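Local coordinates for protein rhamnosidase B (Bacillus sp., PDB 2OKX) that hydrolyses terminal alpha-L-rhamnose from its substrates as a glycoside hydrolase of family 78, a family whose members invert the anomeric configuration, at residues Arg4-Ser9 / Ile112-Ala117; Cys25-Phe30 / Gly85-Ile90; Ser35-Ala40 / Glu116-Thr121; Lys69-Asp74 / Ala185-Leu190. One frame throughout, in Å; residues are numbered along the deposited sequence.

Contact 1 (Arg4-Ser9 / Ile112-Ala117); sequences RNWNAS and IAEIEA
Glu114 puts its carboxylate among donors from Arg4 and Asn7. Its OE1 takes a short, nearly straight bond from the backbone N of Asn7, 2.6 Å long, while OE2 receives Arg4 NH2 at 3.1 Å and Asn7 ND2 at 3.3 Å. These last two reach OE2 from opposite faces of the carboxylate: the guanidinium comes from well above the plane, the amide on the syn side. Arg4 NH1 adds a weak bond to OE1, and its NH2 a weak, long one to Glu116 OE1. What places the acid is its chain, extended with CG anti to the backbone N (chi1 -171°), which carries the carboxylate off strand 110-117 to the loop. Were Glu114 replaced by an alanine, Asn7 N and ND2 would probably lose these acceptors and the Arg4 charge its closer carboxylate mate, the weak pairing to Glu116 remaining. Farther out, Ile112 CD1 comes 4.0 Å from Trp6 CE3, while Arg4 NH1 lies above the indole toward its rim. Thr121 OG1 also bonds to Glu114 OE2. With so many donors round it, this buried carboxylate is probably kept ionised, its negative charge offset chiefly by Arg4, and the N-terminal loop is fixed to the strand by charge.

Contact 2 (Cys25-Phe30 / Gly85-Ile90); sequences CFRGSF and GVRNTI
Phe30 and Asn88 face each other as a hydrogen-bonded pair of antiparallel strands, with Phe30 N giving to Asn88 O at 3.0 Å and Asn88 N to Phe30 O at 2.7 Å. From CB the Phe30 side chain turns between its backbone N and carbonyl carbon (chi1 67°), which brings the ring over toward the partner strand. CD1 lies 3.9 Å from Asn88 O. The next atom, CE1, meets the most: Asn88 CB stands over the ring face in a CH-pi contact, 4.0 Å from the centroid, and Ile90 CG1 lies at the ring's edge, 3.9 Å from CE1. CZ, at the tip, still touches Asn88 CB. A flat, apolar ring suits this place, since it can cover a methylene with its face and a branched chain with its rim. The amide of Asn88 turns elsewhere, and its OD1 accepts from Asn55. On the other face of the sheet Ser29 OG and Thr89 OG1 make a weak hydrogen bond of 3.4 Å across a non-hydrogen-bonded pair. Beside them Thr89 CG2 lies over one face of the Arg27 guanidinium, whose NH1 donates to Trp163 O and whose charge is paired with Asp170. Gly28 and Ile90 form the next hydrogen-bonded pair, Ile90 N reaching Gly28 O at 2.6 Å, and the ladder continues. Phe30 and Ile90 both pack on Ile115 of strand 110-117, which belongs to the second sheet. An antiparallel ladder whose apolar face is buried against another sheet is the build of a beta-sandwich, here in the N-terminal domain of the rhamnosidase.

Contact 3 (Ser35-Ala40 / Glu116-Thr121); sequences SVEGPA and EADGRT
This is a loop-to-turn contact at one end of the N-terminal domain, where the link between strands 22-31 and 41-47 folds over the hairpin joining strands 110-117 and 120-124. Asp118 makes the polar half of it. Each carboxylate oxygen uses its syn lone pair for one backbone N-H: OD1 takes Glu37 N at 3.1 Å and OD2 takes Gly38 N at 2.7 Å, both bonds noticeably bent. Aspartate suits the place because its one carboxylate can take two consecutive backbone N-H groups. Its CG lies beside its own backbone N, anti to the carbonyl carbon (chi1 -61°), and this turns the acid to the loop. The hairpin itself closes with a type I' turn from Ala117 to Arg120, whose two middle residues, Asp118 and Gly119, both have positive phi. Gly38 suits its place as well, for a CB there would come tightly against Asp118 OD2. Beside these bonds the contact is apolar: Val36 CG2 presses on Ala117 CB at 3.5 Å, closer than carbons usually come, and Ala40 CB lies 4.2 Å from the same methyl. A water lies 2.8 Å from Pro39 O and accepts from Asp118 N at 2.7 Å.

Contact 4 (Lys69-Asp74 / Ala185-Leu190); sequences KEQFYD and APWTSL
Lys69 O is gripped twice by Ser189. The hydroxyl OG donates to it at 2.7 Å, in the carbonyl plane and on a lone pair, and the backbone N adds a weak, bent bond of 3.2 Å. The hydroxyl gets there because OG sits between its own backbone N and carbonyl carbon (chi1 71°), and serine suits the place because its short side chain puts a second donor near its backbone N-H. A water that donates to both Ser189 OG and Glu70 OE2 ties the same corner to the acid. One residue on, Gln71 N gives to Ser189 O at 2.9 Å, and Gln71 pairs with Leu190 in a parallel bridge. The Gln71 chain bends at chi2 (66°) and runs alongside Trp187, pointing the same way, with OE1 3.5 Å from Trp187 CD1 and the amide steeply turned to the indole. Its CB also touches Leu190 CD2 at 3.7 Å, and its NE2 bonds to Thr45. Shortening Gln71 to an alanine is likely to open a gap beside the Trp187 ring and leave the Thr45 hydroxyl without that amide donor. Trp187 NE1 is held by Asp47, and its ring stacks on Trp10. Tyr73 approaches Leu190 edge-on: CE2 lies 3.5 Å from Leu190 O, and CD2 meets CB of the same leucine. Strand 189-192 thereby lines up in parallel beside strand 70-77 as the outermost strand of a mixed sheet, with strand 41-47 on the other side of 70-77, while Lys69 NZ reaches away to a salt bridge with Asp609.

From the N terminus, residues 4-9 meet strand 110-117 after some hundred residues, so contact 1 closes a long loop that encloses contact 2, where strand 22-31 meets strand 87-96. Contact 3 starts inside that loop at 35-40 and ends on the same strand as contact 1, sharing Glu116 and Ala117; it crosses contact 2. Contact 4, from strand 70-77 to 189-192, crosses all three. It pairs two strands of the five-stranded mixed sheet; contacts 1 and 3 bring loops onto that sheet, and the loop of contact 1 runs on into strand 9-12 of the seven-stranded antiparallel sheet, which holds contact 2. Contacts 1 and 2 touch across the two sheets, while Trp6 rests on Tyr73 and Leu190 to join contacts 1 and 4.

Contact 1 (Arg4-Ser9 / Ile112-Ala117)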
loop_
_atom_site.group_PDB
_atom_site.type_symbol
_atom_site.label_atom_id
_atom_site.label_comp_id
_atom_site.label_asym_id
_atom_site.label_seq_id
_atom_site.Cartn_x
_atom_site.Cartn_y
_atom_site.Cartn_z
ATOM N N ARG A 4 24.499 16.736 6.531
ATOM C CA ARG A 4 25.860 17.017 6.109
ATOM C C ARG A 4 25.889 18.360 5.390
ATOM O O ARG A 4 24.848 18.923 5.069
ATOM C CB ARG A 4 26.357 15.917 5.162
ATOM C CG ARG A 4 25.566 15.781 3.866
ATOM C CD ARG A 4 26.090 14.622 3.035
ATOM N NE ARG A 4 27.443 14.858 2.534
ATOM C CZ ARG A 4 27.726 15.530 1.423
ATOM N NH1 ARG A 4 26.745 16.043 0.688
ATOM N NH2 ARG A 4 28.990 15.682 1.036
ATOM N N ASN A 5 27.089 18.867 5.130
ATOM C CA ASN A 5 27.237 20.139 4.419
ATOM C C ASN A 5 27.351 19.773 2.966
ATOM O O ASN A 5 28.258 19.007 2.578
ATOM C CB ASN A 5 28.521 20.863 4.841
ATOM C CG ASN A 5 28.556 21.176 6.308
ATOM O OD1 ASN A 5 27.540 21.632 6.908
ATOM N ND2 ASN A 5 29.722 20.965 6.925
ATOM N N TRP A 6 26.464 20.312 2.151
ATOM C CA TRP A 6 26.471 20.023 0.738
ATOM C C TRP A 6 27.251 21.026 -0.117
ATOM O O TRP A 6 27.291 22.226 0.175
ATOM C CB TRP A 6 25.027 19.947 0.232
ATOM C CG TRP A 6 24.240 18.818 0.824
ATOM C CD1 TRP A 6 23.690 18.754 2.073
ATOM C CD2 TRP A 6 23.909 17.592 0.175
ATOM N NE1 TRP A 6 23.024 17.563 2.237
ATOM C CE2 TRP A 6 23.144 16.830 1.085
ATOM C CE3 TRP A 6 24.182 17.063 -1.088
ATOM C CZ2 TRP A 6 22.646 15.555 0.768
ATOM C CZ3 TRP A 6 23.687 15.793 -1.407
ATOM C CH2 TRP A 6 22.925 15.058 -0.477
ATOM N N ASN A 7 27.853 20.510 -1.182
ATOM C CA ASN A 7 28.617 21.310 -2.128
ATOM C C ASN A 7 28.019 21.038 -3.497
ATOM O O ASN A 7 28.707 21.080 -4.515
ATOM C CB ASN A 7 30.090 20.896 -2.121
ATOM C CG ASN A 7 30.741 21.099 -0.773
ATOM O OD1 ASN A 7 30.810 22.220 -0.270
ATOM N ND2 ASN A 7 31.218 20.011 -0.174
ATOM N N ALA A 8 26.727 20.735 -3.500
ATOM C CA ALA A 8 26.003 20.451 -4.729
ATOM C C ALA A 8 24.720 21.264 -4.709
ATOM O O ALA A 8 24.314 21.771 -3.662
ATOM C CB ALA A 8 25.683 18.962 -4.822
ATOM N N SER A 9 24.079 21.384 -5.865
ATOM C CA SER A 9 22.848 22.151 -5.960
ATOM C C SER A 9 21.690 21.323 -6.492
ATOM O O SER A 9 21.886 20.412 -7.296
ATOM C CB SER A 9 23.061 23.358 -6.878
ATOM O OG SER A 9 24.140 24.156 -6.426
ATOM N N ILE A 112 19.542 16.226 -6.415
ATOM C CA ILE A 112 20.740 16.756 -5.787
ATOM C C ILE A 112 21.620 15.559 -5.433
ATOM O O ILE A 112 21.185 14.638 -4.736
ATOM C CB ILE A 112 20.412 17.593 -4.523
ATOM C CG1 ILE A 112 21.693 18.235 -3.989
ATOM C CG2 ILE A 112 19.751 16.726 -3.463
ATOM C CD1 ILE A 112 21.459 19.273 -2.915
ATOM N N ALA A 113 22.847 15.564 -5.946
ATOM C CA ALA A 113 23.780 14.473 -5.703
ATOM C C ALA A 113 25.209 14.978 -5.634
ATOM O O ALA A 113 25.580 15.928 -6.324
ATOM C CB ALA A 113 23.651 13.424 -6.801
ATOM N N GLU A 114 26.014 14.330 -4.805
ATOM C CA GLU A 114 27.402 14.725 -4.641
ATOM C C GLU A 114 28.272 13.520 -4.306
ATOM O O GLU A 114 27.920 12.715 -3.442
ATOM C CB GLU A 114 27.508 15.760 -3.520
ATOM C CG GLU A 114 28.870 16.418 -3.389
ATOM C CD GLU A 114 28.967 17.286 -2.152
ATOM O OE1 GLU A 114 27.997 18.018 -1.867
ATOM O OE2 GLU A 114 30.012 17.243 -1.469
ATOM N N ILE A 115 29.399 13.396 -5.002
ATOM C CA ILE A 115 30.335 12.308 -4.755
ATOM C C ILE A 115 31.486 12.888 -3.947
ATOM O O ILE A 115 32.113 13.863 -4.359
ATOM C CB ILE A 115 30.885 11.714 -6.066
ATOM C CG1 ILE A 115 29.747 11.066 -6.856
ATOM C CG2 ILE A 115 31.968 10.689 -5.758
ATOM C CD1 ILE A 115 30.189 10.424 -8.148
ATOM N N GLU A 116 31.753 12.289 -2.793
ATOM C CA GLU A 116 32.811 12.760 -1.916
ATOM C C GLU A 116 33.764 11.637 -1.535
ATOM O O GLU A 116 33.346 10.500 -1.308
ATOM C CB GLU A 116 32.199 13.374 -0.653
ATOM C CG GLU A 116 33.209 13.854 0.378
ATOM C CD GLU A 116 32.553 14.550 1.561
ATOM O OE1 GLU A 116 31.741 13.908 2.264
ATOM O OE2 GLU A 116 32.848 15.743 1.789
ATOM N N ALA A 117 35.047 11.969 -1.468
ATOM C CA ALA A 117 36.076 11.005 -1.111
ATOM C C ALA A 117 37.266 11.734 -0.503
ATOM O O ALA A 117 37.791 12.684 -1.090
ATOM C CB ALA A 117 36.512 10.227 -2.341
HETATM O O HOH W 1 29.126 13.750 4.354
#

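Contact 2 (Cys25-Phe30 / Gly85-Ile90)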
loop_
_atom_site.group_PDB
_atom_site.type_symbol
_atom_site.label_atom_id
_atom_site.label_comp_id
_atom_site.label_asym_id
_atom_site.label_seq_id
_atom_site.Cartn_x
_atom_site.Cartn_y
_atom_site.Cartn_z
ATOM N N CYS A 25 15.755 12.443 -17.192
ATOM C CA CYS A 25 17.111 11.906 -17.114
ATOM C C CYS A 25 18.150 12.983 -16.827
ATOM O O CYS A 25 18.022 14.121 -17.279
ATOM C CB CYS A 25 17.489 11.228 -18.433
ATOM S SG CYS A 25 16.351 9.955 -19.007
ATOM N N PHE A 26 19.182 12.608 -16.076
ATOM C CA PHE A 26 20.276 13.514 -15.750
ATOM C C PHE A 26 21.598 12.782 -15.950
ATOM O O PHE A 26 21.707 11.589 -15.658
ATOM C CB PHE A 26 20.184 14.003 -14.300
ATOM C CG PHE A 26 18.998 14.885 -14.026
ATOM C CD1 PHE A 26 17.765 14.336 -13.685
ATOM C CD2 PHE A 26 19.113 16.269 -14.123
ATOM C CE1 PHE A 26 16.664 15.151 -13.443
ATOM C CE2 PHE A 26 18.019 17.096 -13.884
ATOM C CZ PHE A 26 16.791 16.536 -13.543
ATOM N N ARG A 27 22.595 13.497 -16.463
ATOM C CA ARG A 27 23.917 12.929 -16.695
ATOM C C ARG A 27 24.997 13.885 -16.213
ATOM O O ARG A 27 24.940 15.090 -16.463
ATOM C CB ARG A 27 24.135 12.629 -18.183
ATOM C CG ARG A 27 23.415 11.384 -18.697
ATOM C CD ARG A 27 23.596 11.233 -20.199
ATOM N NE ARG A 27 25.005 11.149 -20.574
ATOM C CZ ARG A 27 25.733 10.039 -20.521
ATOM N NH1 ARG A 27 25.190 8.900 -20.108
ATOM N NH2 ARG A 27 27.014 10.069 -20.871
ATOM N N GLY A 28 25.978 13.333 -15.510
ATOM C CA GLY A 28 27.076 14.127 -15.001
ATOM C C GLY A 28 28.340 13.298 -15.071
ATOM O O GLY A 28 28.322 12.107 -14.762
ATOM N N SER A 29 29.438 13.914 -15.490
ATOM C CA SER A 29 30.702 13.203 -15.591
ATOM C C SER A 29 31.783 13.917 -14.806
ATOM O O SER A 29 31.652 15.094 -14.470
ATOM C CB SER A 29 31.130 13.080 -17.055
ATOM O OG SER A 29 30.207 12.298 -17.793
ATOM N N PHE A 30 32.851 13.191 -14.510
ATOM C CA PHE A 30 33.975 13.742 -13.773
ATOM C C PHE A 30 35.165 12.802 -13.901
ATOM O O PHE A 30 35.004 11.613 -14.176
ATOM C CB PHE A 30 33.624 13.919 -12.292
ATOM C CG PHE A 30 33.418 12.624 -11.556
ATOM C CD1 PHE A 30 32.248 11.891 -11.720
ATOM C CD2 PHE A 30 34.402 12.134 -10.703
ATOM C CE1 PHE A 30 32.058 10.688 -11.045
ATOM C CE2 PHE A 30 34.222 10.930 -10.023
ATOM C CZ PHE A 30 33.047 10.207 -10.195
ATOM N N GLY A 85 41.375 7.016 -12.051
ATOM C CA GLY A 85 42.225 7.630 -13.055
ATOM C C GLY A 85 41.593 7.970 -14.388
ATOM O O GLY A 85 42.276 8.488 -15.272
ATOM N N VAL A 86 40.305 7.691 -14.554
ATOM C CA VAL A 86 39.644 7.992 -15.819
ATOM C C VAL A 86 38.290 8.678 -15.644
ATOM O O VAL A 86 37.826 8.894 -14.522
ATOM C CB VAL A 86 39.440 6.714 -16.662
ATOM C CG1 VAL A 86 40.789 6.105 -17.015
ATOM C CG2 VAL A 86 38.592 5.718 -15.896
ATOM N N ARG A 87 37.671 9.024 -16.767
ATOM C CA ARG A 87 36.371 9.684 -16.766
ATOM C C ARG A 87 35.271 8.732 -16.311
ATOM O O ARG A 87 35.174 7.603 -16.789
ATOM C CB ARG A 87 36.054 10.218 -18.166
ATOM C CG ARG A 87 34.613 10.669 -18.363
ATOM C CD ARG A 87 34.440 11.343 -19.715
ATOM N NE ARG A 87 33.037 11.471 -20.101
ATOM C CZ ARG A 87 32.261 10.448 -20.447
ATOM N NH1 ARG A 87 30.993 10.656 -20.782
ATOM N NH2 ARG A 87 32.753 9.216 -20.466
ATOM N N ASN A 88 34.454 9.207 -15.377
ATOM C CA ASN A 88 33.347 8.438 -14.823
ATOM C C ASN A 88 32.040 9.150 -15.142
ATOM O O ASN A 88 32.010 10.375 -15.261
ATOM C CB ASN A 88 33.506 8.311 -13.308
ATOM C CG ASN A 88 34.579 7.314 -12.915
ATOM O OD1 ASN A 88 34.299 6.133 -12.718
ATOM N ND2 ASN A 88 35.816 7.784 -12.811
ATOM N N THR A 89 30.963 8.383 -15.274
ATOM C CA THR A 89 29.663 8.959 -15.585
ATOM C C THR A 89 28.578 8.596 -14.577
ATOM O O THR A 89 28.398 7.427 -14.229
ATOM C CB THR A 89 29.187 8.513 -16.975
ATOM O OG1 THR A 89 30.152 8.908 -17.958
ATOM C CG2 THR A 89 27.837 9.143 -17.305
ATOM N N ILE A 90 27.859 9.614 -14.111
ATOM C CA ILE A 90 26.760 9.425 -13.176
ATOM C C ILE A 90 25.491 9.727 -13.956
ATOM O O ILE A 90 25.383 10.781 -14.588
ATOM C CB ILE A 90 26.836 10.396 -11.982
ATOM C CG1 ILE A 90 28.179 10.250 -11.264
ATOM C CG2 ILE A 90 25.690 10.118 -11.020
ATOM C CD1 ILE A 90 28.435 8.861 -10.702
#

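Contact 3 (Ser35-Ala40 / Glu116-Thr121)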
loop_
_atom_site.group_PDB
_atom_site.type_symbol
_atom_site.label_atom_id
_atom_site.label_comp_id
_atom_site.label_asym_id
_atom_site.label_seq_id
_atom_site.Cartn_x
_atom_site.Cartn_y
_atom_site.Cartn_z
ATOM N N SER A 35 43.908 7.282 -7.536
ATOM C CA SER A 35 43.715 6.496 -6.325
ATOM C C SER A 35 42.972 7.300 -5.266
ATOM O O SER A 35 43.098 8.521 -5.196
ATOM C CB SER A 35 45.064 6.034 -5.769
ATOM O OG SER A 35 45.871 7.136 -5.394
ATOM N N VAL A 36 42.193 6.603 -4.447
ATOM C CA VAL A 36 41.430 7.235 -3.380
ATOM C C VAL A 36 41.516 6.368 -2.125
ATOM O O VAL A 36 41.195 5.179 -2.156
ATOM C CB VAL A 36 39.946 7.421 -3.785
ATOM C CG1 VAL A 36 39.365 6.104 -4.277
ATOM C CG2 VAL A 36 39.147 7.944 -2.603
ATOM N N GLU A 37 41.961 6.969 -1.027
ATOM C CA GLU A 37 42.105 6.252 0.234
ATOM C C GLU A 37 40.763 5.807 0.800
ATOM O O GLU A 37 40.381 4.644 0.673
ATOM C CB GLU A 37 42.831 7.131 1.257
ATOM C CG GLU A 37 44.234 7.541 0.836
ATOM C CD GLU A 37 45.187 6.363 0.733
ATOM O OE1 GLU A 37 46.335 6.567 0.283
ATOM O OE2 GLU A 37 44.792 5.236 1.104
ATOM N N GLY A 38 40.056 6.740 1.431
ATOM C CA GLY A 38 38.765 6.425 2.015
ATOM C C GLY A 38 37.747 6.009 0.973
ATOM O O GLY A 38 38.056 5.987 -0.222
ATOM N N PRO A 39 36.518 5.670 1.394
ATOM C CA PRO A 39 35.462 5.255 0.466
ATOM C C PRO A 39 34.879 6.425 -0.313
ATOM O O PRO A 39 34.726 7.524 0.219
ATOM C CB PRO A 39 34.432 4.621 1.391
ATOM C CG PRO A 39 34.538 5.474 2.608
ATOM C CD PRO A 39 36.039 5.611 2.786
ATOM N N ALA A 40 34.566 6.186 -1.579
ATOM C CA ALA A 40 33.975 7.211 -2.419
ATOM C C ALA A 40 32.471 7.123 -2.187
ATOM O O ALA A 40 31.818 6.188 -2.651
ATOM C CB ALA A 40 34.307 6.950 -3.881
ATOM N N GLU A 116 31.753 12.289 -2.793
ATOM C CA GLU A 116 32.811 12.760 -1.916
ATOM C C GLU A 116 33.764 11.637 -1.535
ATOM O O GLU A 116 33.346 10.500 -1.308
ATOM C CB GLU A 116 32.199 13.374 -0.653
ATOM C CG GLU A 116 33.209 13.854 0.378
ATOM C CD GLU A 116 32.553 14.550 1.561
ATOM O OE1 GLU A 116 31.741 13.908 2.264
ATOM O OE2 GLU A 116 32.848 15.743 1.789
ATOM N N ALA A 117 35.047 11.969 -1.468
ATOM C CA ALA A 117 36.076 11.005 -1.111
ATOM C C ALA A 117 37.266 11.734 -0.503
ATOM O O ALA A 117 37.791 12.684 -1.090
ATOM C CB ALA A 117 36.512 10.227 -2.341
ATOM N N ASP A 118 37.679 11.293 0.680
ATOM C CA ASP A 118 38.812 11.900 1.364
ATOM C C ASP A 118 38.546 13.380 1.623
ATOM O O ASP A 118 39.425 14.225 1.441
ATOM C CB ASP A 118 40.078 11.728 0.517
ATOM C CG ASP A 118 40.421 10.268 0.276
ATOM O OD1 ASP A 118 41.263 9.982 -0.601
ATOM O OD2 ASP A 118 39.850 9.404 0.974
ATOM N N GLY A 119 37.320 13.682 2.044
ATOM C CA GLY A 119 36.940 15.052 2.340
ATOM C C GLY A 119 36.881 15.972 1.137
ATOM O O GLY A 119 36.687 17.178 1.282
ATOM N N ARG A 120 37.046 15.409 -0.054
ATOM C CA ARG A 120 37.015 16.198 -1.279
ATOM C C ARG A 120 35.816 15.846 -2.148
ATOM O O ARG A 120 35.446 14.680 -2.272
ATOM C CB ARG A 120 38.302 15.975 -2.078
ATOM C CG ARG A 120 39.546 16.580 -1.450
ATOM C CD ARG A 120 40.820 15.968 -2.029
ATOM N NE ARG A 120 40.826 15.944 -3.489
ATOM C CZ ARG A 120 40.765 17.024 -4.263
ATOM N NH1 ARG A 120 40.777 16.895 -5.584
ATOM N NH2 ARG A 120 40.691 18.233 -3.723
ATOM N N THR A 121 35.212 16.865 -2.750
ATOM C CA THR A 121 34.068 16.667 -3.626
ATOM C C THR A 121 34.599 16.306 -5.009
ATOM O O THR A 121 35.325 17.087 -5.619
ATOM C CB THR A 121 33.218 17.949 -3.736
ATOM O OG1 THR A 121 32.659 18.259 -2.455
ATOM C CG2 THR A 121 32.096 17.767 -4.752
HETATM O O HOH W 2 36.796 8.897 1.570
#

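Contact 4 (Lys69-Asp74 / Ala185-Leu190)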
loop_
_atom_site.group_PDB
_atom_site.type_symbol
_atom_site.label_atom_id
_atom_site.label_comp_id
_atom_site.label_asym_id
_atom_site.label_seq_id
_atom_site.Cartn_x
_atom_site.Cartn_y
_atom_site.Cartn_z
ATOM N N LYS A 69 9.830 18.576 4.770
ATOM C CA LYS A 69 10.559 19.348 5.777
ATOM C C LYS A 69 11.829 18.615 6.215
ATOM O O LYS A 69 12.797 19.233 6.665
ATOM C CB LYS A 69 9.670 19.601 7.000
ATOM C CG LYS A 69 9.418 18.352 7.836
ATOM C CD LYS A 69 8.548 18.623 9.060
ATOM C CE LYS A 69 7.088 18.792 8.690
ATOM N NZ LYS A 69 6.219 18.821 9.900
ATOM N N GLU A 70 11.813 17.291 6.093
ATOM C CA GLU A 70 12.963 16.473 6.458
ATOM C C GLU A 70 13.157 15.438 5.356
ATOM O O GLU A 70 12.873 14.248 5.533
ATOM C CB GLU A 70 12.729 15.801 7.814
ATOM C CG GLU A 70 12.432 16.795 8.935
ATOM C CD GLU A 70 12.406 16.163 10.313
ATOM O OE1 GLU A 70 11.675 15.170 10.510
ATOM O OE2 GLU A 70 13.115 16.669 11.210
ATOM N N GLN A 71 13.631 15.928 4.213
ATOM C CA GLN A 71 13.882 15.130 3.018
ATOM C C GLN A 71 15.066 14.184 3.219
ATOM O O GLN A 71 16.206 14.624 3.373
ATOM C CB GLN A 71 14.151 16.075 1.842
ATOM C CG GLN A 71 14.311 15.418 0.481
ATOM C CD GLN A 71 13.042 14.756 -0.009
ATOM O OE1 GLN A 71 11.938 15.211 0.283
ATOM N NE2 GLN A 71 13.194 13.682 -0.777
ATOM N N PHE A 72 14.786 12.884 3.208
ATOM C CA PHE A 72 15.809 11.857 3.398
ATOM C C PHE A 72 16.719 11.675 2.183
ATOM O O PHE A 72 16.248 11.608 1.045
ATOM C CB PHE A 72 15.139 10.521 3.728
ATOM C CG PHE A 72 14.646 10.416 5.145
ATOM C CD1 PHE A 72 15.531 10.171 6.186
ATOM C CD2 PHE A 72 13.289 10.542 5.434
ATOM C CE1 PHE A 72 15.075 10.046 7.506
ATOM C CE2 PHE A 72 12.823 10.421 6.746
ATOM C CZ PHE A 72 13.720 10.170 7.783
ATOM N N TYR A 73 18.024 11.589 2.425
ATOM C CA TYR A 73 18.973 11.388 1.335
ATOM C C TYR A 73 19.764 10.108 1.565
ATOM O O TYR A 73 20.021 9.719 2.707
ATOM C CB TYR A 73 19.919 12.591 1.200
ATOM C CG TYR A 73 20.859 12.809 2.361
ATOM C CD1 TYR A 73 22.088 12.152 2.425
ATOM C CD2 TYR A 73 20.530 13.691 3.392
ATOM C CE1 TYR A 73 22.969 12.372 3.491
ATOM C CE2 TYR A 73 21.398 13.914 4.456
ATOM C CZ TYR A 73 22.615 13.253 4.500
ATOM O OH TYR A 73 23.472 13.478 5.556
ATOM N N ASP A 74 20.151 9.460 0.472
ATOM C CA ASP A 74 20.893 8.206 0.538
ATOM C C ASP A 74 22.381 8.396 0.289
ATOM O O ASP A 74 22.781 9.286 -0.459
ATOM C CB ASP A 74 20.330 7.224 -0.489
ATOM C CG ASP A 74 18.841 7.018 -0.331
ATOM O OD1 ASP A 74 18.399 6.801 0.813
ATOM O OD2 ASP A 74 18.117 7.075 -1.341
ATOM N N ALA A 185 13.790 25.737 -0.376
ATOM C CA ALA A 185 12.432 25.209 -0.304
ATOM C C ALA A 185 12.159 24.346 -1.527
ATOM O O ALA A 185 12.716 24.588 -2.597
ATOM C CB ALA A 185 11.421 26.351 -0.233
ATOM N N PRO A 186 11.268 23.348 -1.398
ATOM C CA PRO A 186 10.509 22.997 -0.190
ATOM C C PRO A 186 11.183 22.013 0.771
ATOM O O PRO A 186 10.633 21.695 1.824
ATOM C CB PRO A 186 9.217 22.431 -0.765
ATOM C CG PRO A 186 9.711 21.693 -1.968
ATOM C CD PRO A 186 10.706 22.669 -2.581
ATOM N N TRP A 187 12.371 21.541 0.416
ATOM C CA TRP A 187 13.088 20.576 1.249
ATOM C C TRP A 187 13.907 21.284 2.325
ATOM O O TRP A 187 15.136 21.274 2.300
ATOM C CB TRP A 187 13.987 19.730 0.353
ATOM C CG TRP A 187 13.304 19.361 -0.928
ATOM C CD1 TRP A 187 12.351 18.394 -1.110
ATOM C CD2 TRP A 187 13.483 19.993 -2.202
ATOM N NE1 TRP A 187 11.927 18.387 -2.420
ATOM C CE2 TRP A 187 12.606 19.357 -3.110
ATOM C CE3 TRP A 187 14.298 21.036 -2.664
ATOM C CZ2 TRP A 187 12.525 19.730 -4.457
ATOM C CZ3 TRP A 187 14.216 21.407 -4.002
ATOM C CH2 TRP A 187 13.336 20.755 -4.883
ATOM N N THR A 188 13.200 21.890 3.272
ATOM C CA THR A 188 13.799 22.648 4.366
ATOM C C THR A 188 15.105 22.067 4.889
ATOM O O THR A 188 16.068 22.801 5.124
ATOM C CB THR A 188 12.803 22.778 5.528
ATOM O OG1 THR A 188 11.507 23.089 5.002
ATOM C CG2 THR A 188 13.231 23.887 6.476
ATOM N N SER A 189 15.139 20.755 5.086
ATOM C CA SER A 189 16.350 20.104 5.568
ATOM C C SER A 189 16.508 18.735 4.927
ATOM O O SER A 189 15.519 18.059 4.634
ATOM C CB SER A 189 16.317 19.944 7.091
ATOM O OG SER A 189 15.367 18.971 7.486
ATOM N N LEU A 190 17.757 18.348 4.690
ATOM C CA LEU A 190 18.066 17.047 4.112
ATOM C C LEU A 190 18.618 16.208 5.260
ATOM O O LEU A 190 19.631 16.561 5.871
ATOM C CB LEU A 190 19.106 17.183 2.992
ATOM C CG LEU A 190 18.765 18.153 1.853
ATOM C CD1 LEU A 190 19.820 18.053 0.757
ATOM C CD2 LEU A 190 17.398 17.834 1.281
HETATM O O HOH W 3 15.592 18.456 10.688
#